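Local coordinates for uncharacterized protein (Bacteroides uniformis ATCC 8492, PDB 4Q68) that probably acts as a cell-wall amidase of the NlpC/P60 family, cleaving the link between N-acetylmuramic acid and the L-alanine of its peptide, at residues Leu88-Asp93 / Gly185-His190; Asp114-Ser119 / Val155-Lys160; Ala178-Thr183 / Lys229-Arg234. All coordinates share one frame; numbering follows the deposited sequence. Where two conformers were deposited one is given.

Interaction 1: Leu88-Asp93 / Gly185-His190; sequences LHYIAD and GLDVAH. With NA (sodium ion), chain C; NAG (2-acetamido-2-deoxy-beta-D-glucopyranose), chain B.
The phenol ring of Y90 meets the 185-190 segment along its CD1-CE1 side: L186 CD1 lies at the ring edge, near its plane, while D187 OD1 and the carbonyl oxygen of G185 approach obliquely. The D187 carboxylate is turned 64° against this ring, and its OD1 lies 3.9 Å from Y90 CD1. The hydroxyl of Y90 is engaged elsewhere, by E147 and by the backbone N of M123. The imidazole of H89 turns an edge to the sugar, with C3 of the N-acetylglucosamine in its plane, and ND1 donates to the sugar O3 at 2.5 Å; R87 also holds this sugar.

Y90 is the N-cap residue of helix 91-100, a case of a carboxylate from a distant segment serving a helix start. D187 OD2 accepts the backbone N-H of A92 at 2.8 Å, on its syn side and a little out of the carboxylate plane, although the bond is bent (135°). D187 OD1 reaches the neighbouring amide through water 1, which lies 2.6 Å from that oxygen and 2.8 Å from I91 N. With chi1 at 57°, CG of D187 stands between its own backbone N and carbonyl carbon, which swings the carboxylate toward the helix start. The positive end of the helix would be expected to stabilise the negative charge.

Beside this polar grip, I91 and V188 cross at about a right angle, CB to CB at 3.8 Å, with A178 of strand 176-181 touching both. Residues 185-187 close the loop between strands 176-181 and 188-197, and 188-190 begin the second of them. In that loop L186 O binds sodium at 2.2 Å; T181 O, T183 O and three waters complete six oxygen ligands.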
loop_
_atom_site.group_PDB
_atom_site.type_symbol
_atom_site.label_atom_id
_atom_site.label_comp_id
_atom_site.label_asym_id
_atom_site.label_seq_id
_atom_site.Cartn_x
_atom_site.Cartn_y
_atom_site.Cartn_z
ATOM N N LEU A 88 0.425 -7.581 -7.288
ATOM C CA LEU A 88 -0.325 -7.672 -6.037
ATOM C C LEU A 88 -1.280 -6.484 -5.893
ATOM O O LEU A 88 -1.097 -5.573 -5.086
ATOM C CB LEU A 88 0.644 -7.790 -4.872
ATOM C CG LEU A 88 1.428 -9.096 -4.889
ATOM C CD1 LEU A 88 2.731 -8.975 -4.103
ATOM C CD2 LEU A 88 0.589 -10.239 -4.350
ATOM N N HIS A 89 -2.342 -6.538 -6.685
ATOM C CA HIS A 89 -3.319 -5.456 -6.763
ATOM C C HIS A 89 -4.021 -5.180 -5.440
ATOM O O HIS A 89 -4.277 -4.027 -5.110
ATOM C CB HIS A 89 -4.397 -5.780 -7.787
ATOM C CG HIS A 89 -3.864 -5.965 -9.162
ATOM N ND1 HIS A 89 -3.361 -4.921 -9.894
ATOM C CD2 HIS A 89 -3.712 -7.077 -9.916
ATOM C CE1 HIS A 89 -2.957 -5.383 -11.062
ATOM N NE2 HIS A 89 -3.151 -6.687 -11.100
ATOM N N TYR A 90 -4.378 -6.234 -4.718
ATOM C CA TYR A 90 -5.077 -6.071 -3.455
ATOM C C TYR A 90 -4.077 -5.944 -2.321
ATOM O O TYR A 90 -3.170 -6.774 -2.186
ATOM C CB TYR A 90 -6.025 -7.231 -3.206
ATOM C CG TYR A 90 -7.205 -7.288 -4.130
ATOM C CD1 TYR A 90 -8.179 -6.298 -4.106
ATOM C CD2 TYR A 90 -7.383 -8.356 -5.006
ATOM C CE1 TYR A 90 -9.288 -6.368 -4.923
ATOM C CE2 TYR A 90 -8.503 -8.439 -5.815
ATOM C CZ TYR A 90 -9.460 -7.450 -5.759
ATOM O OH TYR A 90 -10.613 -7.531 -6.504
ATOM N N ILE A 91 -4.251 -4.931 -1.486
ATOM C CA ILE A 91 -3.272 -4.670 -0.461
ATOM C C ILE A 91 -3.218 -5.781 0.588
ATOM O O ILE A 91 -2.144 -6.078 1.091
ATOM C CB ILE A 91 -3.434 -3.252 0.112
ATOM C CG1 ILE A 91 -3.286 -2.219 -1.019
ATOM C CG2 ILE A 91 -2.413 -2.994 1.223
ATOM C CD1 ILE A 91 -2.047 -2.396 -1.912
ATOM N N ALA A 92 -4.321 -6.471 0.871
ATOM C CA ALA A 92 -4.217 -7.623 1.783
ATOM C C ALA A 92 -3.215 -8.632 1.231
ATOM O O ALA A 92 -2.452 -9.239 1.975
ATOM C CB ALA A 92 -5.565 -8.292 1.992
ATOM N N ASP A 93 -3.244 -8.833 -0.086
ATOM C CA ASP A 93 -2.359 -9.794 -0.767
ATOM C C ASP A 93 -0.911 -9.290 -0.772
ATOM O O ASP A 93 0.029 -10.050 -0.536
ATOM C CB ASP A 93 -2.882 -9.975 -2.193
ATOM C CG ASP A 93 -2.509 -11.303 -2.832
ATOM O OD1 ASP A 93 -1.951 -12.208 -2.172
ATOM O OD2 ASP A 93 -2.837 -11.422 -4.032
ATOM N N GLY A 185 -16.427 -5.119 -1.527
ATOM C CA GLY A 185 -15.481 -5.913 -2.283
ATOM C C GLY A 185 -14.053 -5.396 -2.273
ATOM O O GLY A 185 -13.203 -6.003 -2.938
ATOM N N LEU A 186 -13.766 -4.324 -1.542
ATOM C CA LEU A 186 -12.431 -3.751 -1.527
ATOM C C LEU A 186 -11.964 -3.614 -0.098
ATOM O O LEU A 186 -12.691 -3.121 0.745
ATOM C CB LEU A 186 -12.443 -2.385 -2.215
ATOM C CG LEU A 186 -11.087 -1.714 -2.380
ATOM C CD1 LEU A 186 -10.125 -2.535 -3.232
ATOM C CD2 LEU A 186 -11.283 -0.323 -2.951
ATOM N N ASP A 187 -10.719 -4.002 0.167
ATOM C CA ASP A 187 -10.181 -3.997 1.516
ATOM C C ASP A 187 -9.518 -2.682 1.922
ATOM O O ASP A 187 -9.666 -2.239 3.063
ATOM C CB ASP A 187 -9.201 -5.158 1.713
ATOM C CG ASP A 187 -8.048 -5.165 0.729
ATOM O OD1 ASP A 187 -8.297 -4.949 -0.470
ATOM O OD2 ASP A 187 -6.908 -5.395 1.187
ATOM N N VAL A 188 -8.761 -2.089 1.007
ATOM C CA VAL A 188 -7.931 -0.914 1.258
ATOM C C VAL A 188 -8.121 0.069 0.120
ATOM O O VAL A 188 -8.203 -0.329 -1.037
ATOM C CB VAL A 188 -6.449 -1.330 1.383
ATOM C CG1 VAL A 188 -5.503 -0.141 1.268
ATOM C CG2 VAL A 188 -6.219 -2.083 2.666
ATOM N N ALA A 189 -8.184 1.360 0.462
ATOM C CA ALA A 189 -8.424 2.430 -0.507
ATOM C C ALA A 189 -7.247 3.370 -0.729
ATOM O O ALA A 189 -7.239 4.072 -1.724
ATOM C CB ALA A 189 -9.615 3.259 -0.084
ATOM N N HIS A 190 -6.284 3.445 0.185
ATOM C CA HIS A 190 -5.227 4.461 0.113
ATOM C C HIS A 190 -4.079 3.980 0.988
ATOM O O HIS A 190 -4.275 3.141 1.864
ATOM C CB HIS A 190 -5.774 5.809 0.611
ATOM C CG HIS A 190 -4.957 6.992 0.218
ATOM N ND1 HIS A 190 -4.984 7.513 -1.055
ATOM C CD2 HIS A 190 -4.115 7.764 0.932
ATOM C CE1 HIS A 190 -4.179 8.557 -1.105
ATOM N NE2 HIS A 190 -3.648 8.734 0.087
HETATM NA NA NA C . -14.520 -3.045 2.008
HETATM C C1 NAG B . -3.898 -0.154 -6.865
HETATM C C2 NAG B . -4.496 -1.136 -7.863
HETATM C C3 NAG B . -3.408 -1.893 -8.620
HETATM C C4 NAG B . -2.294 -0.962 -9.091
HETATM C C5 NAG B . -1.855 0.008 -8.000
HETATM C C6 NAG B . -0.832 0.990 -8.557
HETATM C C7 NAG B . -6.738 -2.020 -7.389
HETATM C C8 NAG B . -7.577 -3.049 -6.706
HETATM N N2 NAG B . -5.415 -2.070 -7.214
HETATM O O1 NAG B . -4.939 0.609 -6.335
HETATM O O3 NAG B . -4.002 -2.470 -9.754
HETATM O O4 NAG B . -1.195 -1.700 -9.573
HETATM O O5 NAG B . -2.978 0.707 -7.508
HETATM O O6 NAG B . -1.392 1.729 -9.614
HETATM O O7 NAG B . -7.310 -1.181 -8.078
HETATM O O HOH W 1 -6.598 -3.402 -1.780
HETATM O O HOH W 2 -15.095 -5.385 1.367
HETATM O O HOH W 3 -16.482 -3.236 3.391
HETATM O O HOH W 4 -13.515 -4.425 3.715
#

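Interaction 2: Asp114-Ser119 / Val155-Lys160; sequences DTERLS and VHYLPK. With NA (sodium ion), chain D.
Both E116 and Y157 place CG between the backbone N and the carbonyl carbon (chi1 64° and 77°), and this brings the extended glutamate chain over one face of the tyrosine ring. Carboxylate and ring planes lie 25° apart, stacked, with E116 OE1 above the ring centre; P159 CD approaches the opposite face toward its rim, and T115 O sits at the edge, 3.5 Å from Y157 CE1. T115 turns OG1 to E154, a rotation that lays CG2 squarely over the imidazole of H156, 3.5 Å above the ring centroid, as a CH-pi contact. S112 O takes H156 ND1.

Strands 115-117 and 154-156 form a short antiparallel ladder. T115 and H156 are a non-hydrogen-bonded pair; E116 and V155 are the hydrogen-bonded pair, joined by E116 N to V155 O at 2.8 Å and V155 N to E116 O at 3.0 Å. Beyond the bridges, Y157 N donates to D114 O, and the side chain of D114 packs against P159 and forms a salt bridge with K162. L118 CD1 meets V155 CG1 at 3.9 Å.

E116 OE1 binds a sodium ion at 2.4 Å, the other ligands being waters, one of them distant. Because E116 was deposited in two conformers, the stack and the metal bond describe one of them. The chemistry therefore suggests a join secured by backbone bonds, with the ion a largely hydrated guest at the surface.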
loop_
_atom_site.group_PDB
_atom_site.type_symbol
_atom_site.label_atom_id
_atom_site.label_comp_id
_atom_site.label_asym_id
_atom_site.label_seq_id
_atom_site.Cartn_x
_atom_site.Cartn_y
_atom_site.Cartn_z
ATOM N N ASP A 114 -8.880 -5.315 17.394
ATOM C CA ASP A 114 -9.986 -5.296 16.463
ATOM C C ASP A 114 -9.626 -6.027 15.199
ATOM O O ASP A 114 -8.500 -5.930 14.707
ATOM C CB ASP A 114 -10.373 -3.856 16.168
ATOM C CG ASP A 114 -11.014 -3.196 17.362
ATOM O OD1 ASP A 114 -12.080 -3.674 17.774
ATOM O OD2 ASP A 114 -10.469 -2.221 17.898
ATOM N N THR A 115 -10.603 -6.746 14.654
ATOM C CA THR A 115 -10.380 -7.479 13.439
ATOM C C THR A 115 -11.520 -7.312 12.458
ATOM O O THR A 115 -12.640 -6.952 12.821
ATOM C CB THR A 115 -10.103 -8.986 13.668
ATOM O OG1 THR A 115 -11.298 -9.627 14.091
ATOM C CG2 THR A 115 -9.035 -9.217 14.691
ATOM N N GLU A 116 -11.222 -7.496 11.182
ATOM C CA GLU A 116 -12.263 -7.509 10.169
ATOM C C GLU A 116 -12.028 -8.694 9.236
ATOM O O GLU A 116 -10.891 -9.038 8.913
ATOM C CB GLU A 116 -12.375 -6.158 9.418
ATOM C CG GLU A 116 -11.166 -5.741 8.591
ATOM C CD GLU A 116 -11.405 -4.518 7.712
ATOM O OE1 GLU A 116 -12.414 -3.810 7.907
ATOM O OE2 GLU A 116 -10.570 -4.270 6.819
ATOM N N ARG A 117 -13.132 -9.315 8.829
ATOM C CA ARG A 117 -13.141 -10.465 7.932
ATOM C C ARG A 117 -13.072 -9.927 6.497
ATOM O O ARG A 117 -13.944 -9.189 6.072
ATOM C CB ARG A 117 -14.412 -11.289 8.121
ATOM C CG ARG A 117 -14.474 -12.542 7.251
ATOM C CD ARG A 117 -15.818 -13.173 7.412
ATOM N NE ARG A 117 -16.081 -14.289 6.505
ATOM C CZ ARG A 117 -15.884 -15.566 6.811
ATOM N NH1 ARG A 117 -15.318 -15.905 7.967
ATOM N NH2 ARG A 117 -16.229 -16.515 5.940
ATOM N N LEU A 118 -12.036 -10.289 5.754
ATOM C CA LEU A 118 -11.864 -9.784 4.406
ATOM C C LEU A 118 -12.986 -10.254 3.490
ATOM O O LEU A 118 -13.410 -11.409 3.524
ATOM C CB LEU A 118 -10.521 -10.223 3.836
ATOM C CG LEU A 118 -9.283 -9.647 4.532
ATOM C CD1 LEU A 118 -8.036 -10.312 3.965
ATOM C CD2 LEU A 118 -9.205 -8.134 4.379
ATOM N N SER A 119 -13.445 -9.334 2.653
ATOM C CA SER A 119 -14.413 -9.620 1.616
ATOM C C SER A 119 -13.925 -8.885 0.367
ATOM O O SER A 119 -14.147 -7.679 0.230
ATOM C CB SER A 119 -15.795 -9.160 2.084
ATOM O OG SER A 119 -16.761 -9.349 1.082
ATOM N N VAL A 155 -8.205 -10.220 9.577
ATOM C CA VAL A 155 -7.012 -9.415 9.739
ATOM C C VAL A 155 -7.283 -8.411 10.839
ATOM O O VAL A 155 -8.434 -8.051 11.110
ATOM C CB VAL A 155 -6.612 -8.681 8.432
ATOM C CG1 VAL A 155 -6.289 -9.679 7.339
ATOM C CG2 VAL A 155 -7.690 -7.725 7.955
ATOM N N HIS A 156 -6.227 -7.943 11.472
ATOM C CA HIS A 156 -6.354 -6.922 12.488
ATOM C C HIS A 156 -6.270 -5.546 11.875
ATOM O O HIS A 156 -5.538 -5.325 10.912
ATOM C CB HIS A 156 -5.265 -7.088 13.527
ATOM C CG HIS A 156 -5.396 -8.341 14.326
ATOM N ND1 HIS A 156 -5.585 -8.320 15.684
ATOM C CD2 HIS A 156 -5.361 -9.648 13.973
ATOM C CE1 HIS A 156 -5.677 -9.558 16.135
ATOM N NE2 HIS A 156 -5.555 -10.385 15.116
ATOM N N TYR A 157 -7.013 -4.605 12.439
ATOM C CA TYR A 157 -6.951 -3.225 11.976
ATOM C C TYR A 157 -7.260 -2.326 13.154
ATOM O O TYR A 157 -7.767 -2.784 14.182
ATOM C CB TYR A 157 -7.925 -2.964 10.802
ATOM C CG TYR A 157 -9.380 -2.815 11.207
ATOM C CD1 TYR A 157 -10.079 -3.866 11.777
ATOM C CD2 TYR A 157 -10.035 -1.615 11.056
ATOM C CE1 TYR A 157 -11.388 -3.714 12.196
ATOM C CE2 TYR A 157 -11.353 -1.463 11.467
ATOM C CZ TYR A 157 -12.022 -2.518 12.038
ATOM O OH TYR A 157 -13.324 -2.380 12.472
ATOM N N LEU A 158 -6.958 -1.041 13.002
ATOM C CA LEU A 158 -7.258 -0.044 14.012
ATOM C C LEU A 158 -8.440 0.779 13.505
ATOM O O LEU A 158 -8.301 1.507 12.517
ATOM C CB LEU A 158 -6.047 0.870 14.220
ATOM C CG LEU A 158 -6.221 1.915 15.323
ATOM C CD1 LEU A 158 -6.292 1.282 16.712
ATOM C CD2 LEU A 158 -5.093 2.924 15.258
ATOM N N PRO A 159 -9.619 0.665 14.147
ATOM C CA PRO A 159 -10.748 1.506 13.734
ATOM C C PRO A 159 -10.405 2.979 13.872
ATOM O O PRO A 159 -9.712 3.376 14.809
ATOM C CB PRO A 159 -11.862 1.104 14.704
ATOM C CG PRO A 159 -11.470 -0.272 15.164
ATOM C CD PRO A 159 -9.977 -0.242 15.251
ATOM N N LYS A 160 -10.928 3.796 12.972
ATOM C CA LYS A 160 -10.500 5.183 12.936
ATOM C C LYS A 160 -10.787 5.965 14.212
ATOM O O LYS A 160 -9.992 6.841 14.560
ATOM C CB LYS A 160 -11.032 5.902 11.704
ATOM C CG LYS A 160 -12.508 6.086 11.624
ATOM C CD LYS A 160 -12.767 6.831 10.342
ATOM C CE LYS A 160 -14.212 7.030 10.075
ATOM N NZ LYS A 160 -14.426 7.570 8.707
HETATM NA NA NA D . -14.300 -3.494 9.319
HETATM O O HOH W 5 -14.453 -4.629 13.895
HETATM O O HOH W 6 -14.888 -5.521 11.029
HETATM O O HOH W 7 -15.958 -1.453 9.979
HETATM O O HOH W 8 -15.788 -4.734 7.378
HETATM O O HOH W 9 -11.596 -2.883 8.315
#

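Interaction 3: Ala178-Thr183 / Lys229-Arg234; sequences AITTNT and KWTGIR. With NA (sodium ion), chain C.
I179 CG2 rests over one face of the W230 indole, 3.8 Å from the centroid of its five-membered ring, while I179 CD1 runs out over the benzene half to CZ3. An alanine in place of W230 is likely to leave this methyl without its aromatic partner and open a gap beside H190, whose ring also meets the indole.

Two hydroxyls also meet, T180 OG1 and T231 OG1, 2.8 Å apart. T231 and G232 lie opposite T180 in a beta bulge, T231 N donating to T180 O from above the carbonyl plane and T180 N to G232 O, whereas beyond the bulge A178 and R234 form a regular hydrogen-bonded pair, with A178 N to R234 O nearly straight at 178°.

Where strand 176-181 ends, N182 N donates to K229 O at 2.9 Å. T181 OG1 stands anti to its own N (chi1 180°), where T183 N reaches it at 3.1 Å; this ST turn shapes the chain that offers T181 O and T183 O to sodium.

Strand 188-197 flanks strand 176-181 in the sheet; helix 220-225 meets I179 and I233 through L224, and helix 91-100 packs on A178 and R234.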
loop_
_atom_site.group_PDB
_atom_site.type_symbol
_atom_site.label_atom_id
_atom_site.label_comp_id
_atom_site.label_asym_id
_atom_site.label_seq_id
_atom_site.Cartn_x
_atom_site.Cartn_y
_atom_site.Cartn_z
ATOM N N ALA A 178 -1.984 1.495 5.566
ATOM C CA ALA A 178 -2.983 1.091 4.581
ATOM C C ALA A 178 -4.350 1.449 5.147
ATOM O O ALA A 178 -4.713 0.996 6.232
ATOM C CB ALA A 178 -2.888 -0.404 4.301
ATOM N N ILE A 179 -5.085 2.292 4.444
ATOM C CA ILE A 179 -6.363 2.792 4.927
ATOM C C ILE A 179 -7.474 1.844 4.482
ATOM O O ILE A 179 -7.672 1.626 3.296
ATOM C CB ILE A 179 -6.624 4.219 4.432
ATOM C CG1 ILE A 179 -5.532 5.156 4.975
ATOM C CG2 ILE A 179 -8.016 4.667 4.848
ATOM C CD1 ILE A 179 -5.661 6.606 4.575
ATOM N N THR A 180 -8.172 1.268 5.454
ATOM C CA THR A 180 -9.227 0.314 5.206
ATOM C C THR A 180 -10.502 1.051 4.780
ATOM O O THR A 180 -10.699 2.215 5.119
ATOM C CB THR A 180 -9.465 -0.571 6.449
ATOM O OG1 THR A 180 -9.781 0.234 7.587
ATOM C CG2 THR A 180 -8.221 -1.359 6.792
ATOM N N THR A 181 -11.354 0.370 4.016
ATOM C CA THR A 181 -12.506 0.996 3.395
ATOM C C THR A 181 -13.750 0.128 3.443
ATOM O O THR A 181 -13.680 -1.085 3.329
ATOM C CB THR A 181 -12.197 1.375 1.944
ATOM O OG1 THR A 181 -13.369 1.977 1.390
ATOM C CG2 THR A 181 -11.785 0.172 1.095
ATOM N N ASN A 182 -14.903 0.786 3.555
ATOM C CA ASN A 182 -16.186 0.100 3.484
ATOM C C ASN A 182 -16.733 -0.054 2.061
ATOM O O ASN A 182 -17.829 -0.550 1.884
ATOM C CB ASN A 182 -17.224 0.713 4.435
ATOM C CG ASN A 182 -17.591 2.126 4.086
ATOM O OD1 ASN A 182 -17.453 2.563 2.950
ATOM N ND2 ASN A 182 -18.088 2.854 5.074
ATOM N N THR A 183 -15.961 0.306 1.043
ATOM C CA THR A 183 -16.362 0.020 -0.323
ATOM C C THR A 183 -16.584 -1.484 -0.459
ATOM O O THR A 183 -15.700 -2.267 -0.132
ATOM C CB THR A 183 -15.289 0.501 -1.298
ATOM O OG1 THR A 183 -15.284 1.932 -1.289
ATOM C CG2 THR A 183 -15.522 -0.018 -2.706
ATOM N N LYS A 229 -16.050 6.635 3.994
ATOM C CA LYS A 229 -15.733 5.281 3.551
ATOM C C LYS A 229 -14.489 4.712 4.201
ATOM O O LYS A 229 -14.294 3.509 4.185
ATOM C CB LYS A 229 -15.549 5.240 2.054
ATOM C CG LYS A 229 -16.831 5.544 1.329
ATOM C CD LYS A 229 -16.678 5.370 -0.154
ATOM C CE LYS A 229 -17.936 5.818 -0.875
ATOM N NZ LYS A 229 -17.809 5.594 -2.319
ATOM N N TRP A 230 -13.637 5.566 4.757
ATOM C CA TRP A 230 -12.391 5.116 5.355
ATOM C C TRP A 230 -12.657 4.696 6.780
ATOM O O TRP A 230 -13.073 5.489 7.592
ATOM C CB TRP A 230 -11.350 6.221 5.262
ATOM C CG TRP A 230 -10.872 6.465 3.880
ATOM C CD1 TRP A 230 -11.244 5.801 2.745
ATOM C CD2 TRP A 230 -9.893 7.414 3.479
ATOM N NE1 TRP A 230 -10.546 6.272 1.672
ATOM C CE2 TRP A 230 -9.704 7.264 2.094
ATOM C CE3 TRP A 230 -9.149 8.371 4.155
ATOM C CZ2 TRP A 230 -8.807 8.046 1.378
ATOM C CZ3 TRP A 230 -8.256 9.133 3.440
ATOM C CH2 TRP A 230 -8.091 8.971 2.071
ATOM N N THR A 231 -12.429 3.431 7.081
ATOM C CA THR A 231 -12.867 2.866 8.341
ATOM C C THR A 231 -11.765 2.751 9.385
ATOM O O THR A 231 -12.062 2.539 10.559
ATOM C CB THR A 231 -13.465 1.478 8.112
ATOM O OG1 THR A 231 -12.503 0.697 7.413
ATOM C CG2 THR A 231 -14.752 1.565 7.312
ATOM N N GLY A 232 -10.508 2.848 8.970
ATOM C CA GLY A 232 -9.419 2.557 9.883
ATOM C C GLY A 232 -8.142 2.339 9.124
ATOM O O GLY A 232 -8.036 2.738 7.956
ATOM N N ILE A 233 -7.161 1.736 9.800
ATOM C CA ILE A 233 -5.859 1.488 9.187
ATOM C C ILE A 233 -5.318 0.124 9.557
ATOM O O ILE A 233 -5.570 -0.392 10.648
ATOM C CB ILE A 233 -4.802 2.580 9.558
ATOM C CG1 ILE A 233 -4.560 2.664 11.070
ATOM C CG2 ILE A 233 -5.225 3.926 8.984
ATOM C CD1 ILE A 233 -3.466 3.636 11.472
ATOM N N ARG A 234 -4.529 -0.423 8.642
ATOM C CA ARG A 234 -3.547 -1.446 8.931
ATOM C C ARG A 234 -2.181 -0.759 8.943
ATOM O O ARG A 234 -1.936 0.167 8.171
ATOM C CB ARG A 234 -3.585 -2.584 7.900
ATOM C CG ARG A 234 -4.916 -3.319 7.882
ATOM C CD ARG A 234 -4.976 -4.462 6.905
ATOM N NE ARG A 234 -4.092 -5.551 7.314
ATOM C CZ ARG A 234 -3.965 -6.711 6.678
ATOM N NH1 ARG A 234 -4.616 -6.945 5.556
ATOM N NH2 ARG A 234 -3.172 -7.652 7.155
HETATM NA NA NA C . -14.520 -3.045 2.008
HETATM O O HOH W 10 -13.264 -1.667 6.439
HETATM O O HOH W 11 -17.647 2.740 -2.518
HETATM O O HOH W 2 -15.095 -5.385 1.367
HETATM O O HOH W 3 -16.482 -3.236 3.391
HETATM O O HOH W 4 -13.515 -4.425 3.715
#

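Overall arrangement
The three contacts run from core to surface. Interaction 1 is buried and joins a helix start to the sheet, with a carboxylate and apolar side chains; interaction 3 is partly buried strand pairing; interaction 2 is a surface contact whose two-stranded ladder leads into the main sheet through strand 158-159. Interactions 1 and 3 share one sodium and adjacent strands, H190 O accepting from I179 N at 2.8 Å. Interaction 2 adjoins interaction 3 where L158 N meets I233 O at 2.8 Å, and interaction 1 through L118, packed on A92 and D187. The two sodium sites of these contacts differ in their protein ligands: three backbone carbonyls at the loop, a single carboxylate oxygen at the surface, waters completing both.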